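Local coordinates for uncharacterized protein GSU0716 (Geobacter sulfurreducens PCA, PDB 3BIJ), which is of unknown function but belongs to the caspase-like C14 peptidase family and may therefore act as a cysteine endopeptidase, at residues H18-W22 / V171-T175. Residues are numbered along the deposited sequence; the frame is centred on the assembly and turned at random.
Sequences HYGGW and VAMRT
Tyr19 and Thr175 bring the two backbones closest, with their CA atoms 4.8 Å apart; at the other end Trp22 faces Val171. Residues 19-22 form a type I' beta turn, closed by Trp22 N hydrogen-bonding to Tyr19 O. Residues 171-175 are just over one turn of helix 169-178. Gly20 and Gly21 occupy the positive-phi corners, and a CB on Gly20 would run into Arg174 CD.

Arg174 donates from NH2 to Gly20 O at 3.0 Å. The N-H...O angle is 139°, and the oxygen lies somewhat out of the guanidinium plane. The Arg174 side chain bends at chi3 (-87°), and this brings NH2 to the turn. A leucine here would probably leave Gly20 O without this donor and the glycine corner less firmly tied to the helix.

The contact lies in the caspase-type fold. It joins the loop between strand 4-10 and helix 29-42 of the alpha/beta core to helix 169-178, far along the chain. The contact borders a second subunit, another copy of the protein: Phe219 of that subunit meets the Trp22 ring at a steep angle and also packs on Val171.

Val171 lies across one face of the Trp22 indole. Its CG2 makes a CH-pi contact, 4.0 Å from the centroid of the five-membered ring, while Val171 CG1 sits 3.6 Å from Trp22 CE3. Thr175 OG1 approaches the edge of the Tyr19 ring, 3.6 Å from Tyr19 CD1. That hydroxyl donates to Val171 O, which takes Thr175 N on its opposite face. Tyr19 OH is held by Leu105 O. Thr175 CG2 touches His18 O at 3.7 Å.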
# COMPACT_ATOMS: atom_id res chain seq x y z
N HIS A 18 25.48 12.42 26.22
CA HIS A 18 26.55 11.56 25.73
C HIS A 18 26.26 11.12 24.29
O HIS A 18 27.16 10.98 23.47
CB HIS A 18 26.71 10.34 26.64
CG HIS A 18 27.64 9.31 26.09
ND1 HIS A 18 27.24 8.37 25.16
CD2 HIS A 18 28.95 9.07 26.31
CE1 HIS A 18 28.27 7.61 24.83
NE2 HIS A 18 29.32 8.02 25.52
N TYR A 19 24.98 10.91 24.00
CA TYR A 19 24.58 10.46 22.67
C TYR A 19 24.29 11.61 21.71
O TYR A 19 23.30 11.59 20.98
CB TYR A 19 23.36 9.57 22.80
CG TYR A 19 23.65 8.21 23.39
CD1 TYR A 19 24.08 7.17 22.58
CD2 TYR A 19 23.48 7.97 24.75
CE1 TYR A 19 24.32 5.90 23.09
CE2 TYR A 19 23.71 6.71 25.29
CZ TYR A 19 24.13 5.67 24.46
OH TYR A 19 24.30 4.40 24.97
N GLY A 20 25.17 12.61 21.71
CA GLY A 20 25.01 13.74 20.81
C GLY A 20 23.63 14.36 20.77
O GLY A 20 23.15 14.73 19.70
N GLY A 21 22.96 14.46 21.92
CA GLY A 21 21.64 15.06 21.94
C GLY A 21 20.47 14.13 21.72
O GLY A 21 19.32 14.55 21.72
N TRP A 22 20.76 12.85 21.54
CA TRP A 22 19.71 11.85 21.32
C TRP A 22 19.31 11.26 22.66
O TRP A 22 20.17 10.85 23.44
CB TRP A 22 20.25 10.74 20.43
CG TRP A 22 19.23 9.72 20.07
CD1 TRP A 22 18.07 9.93 19.39
CD2 TRP A 22 19.32 8.31 20.27
NE1 TRP A 22 17.44 8.75 19.13
CE2 TRP A 22 18.19 7.73 19.66
CE3 TRP A 22 20.25 7.47 20.89
CZ2 TRP A 22 17.97 6.36 19.65
CZ3 TRP A 22 20.03 6.11 20.89
CH2 TRP A 22 18.89 5.57 20.27
N VAL A 171 22.83 8.86 14.52
CA VAL A 171 23.16 9.06 15.92
C VAL A 171 24.35 8.21 16.33
O VAL A 171 25.19 8.65 17.11
CB VAL A 171 21.97 8.68 16.82
CG1 VAL A 171 22.38 8.72 18.30
CG2 VAL A 171 20.81 9.62 16.58
N ALA A 172 24.44 6.99 15.80
CA ALA A 172 25.54 6.10 16.13
C ALA A 172 26.89 6.73 15.80
O ALA A 172 27.82 6.67 16.60
CB ALA A 172 25.39 4.79 15.39
N MSE A 173 26.99 7.34 14.62
CA MSE A 173 28.22 7.98 14.18
C MSE A 173 28.45 9.29 14.93
O MSE A 173 29.57 9.60 15.34
CB MSE A 173 28.16 8.25 12.68
CG MSE A 173 27.84 7.01 11.83
SE MSE A 173 27.73 7.36 9.91
CE MSE A 173 26.18 8.57 9.93
N ARG A 174 27.38 10.06 15.08
CA ARG A 174 27.48 11.32 15.79
C ARG A 174 27.97 11.06 17.22
O ARG A 174 28.84 11.77 17.73
CB ARG A 174 26.12 12.02 15.80
CG ARG A 174 26.18 13.46 16.31
CD ARG A 174 24.82 13.97 16.73
NE ARG A 174 24.04 14.55 15.65
CZ ARG A 174 22.76 14.89 15.77
NH1 ARG A 174 22.10 15.43 14.75
NH2 ARG A 174 22.11 14.66 16.91
N THR A 175 27.40 10.04 17.87
CA THR A 175 27.79 9.69 19.23
C THR A 175 29.26 9.30 19.26
O THR A 175 30.00 9.65 20.18
CB THR A 175 26.95 8.51 19.78
OG1 THR A 175 25.57 8.90 19.84
CG2 THR A 175 27.41 8.12 21.18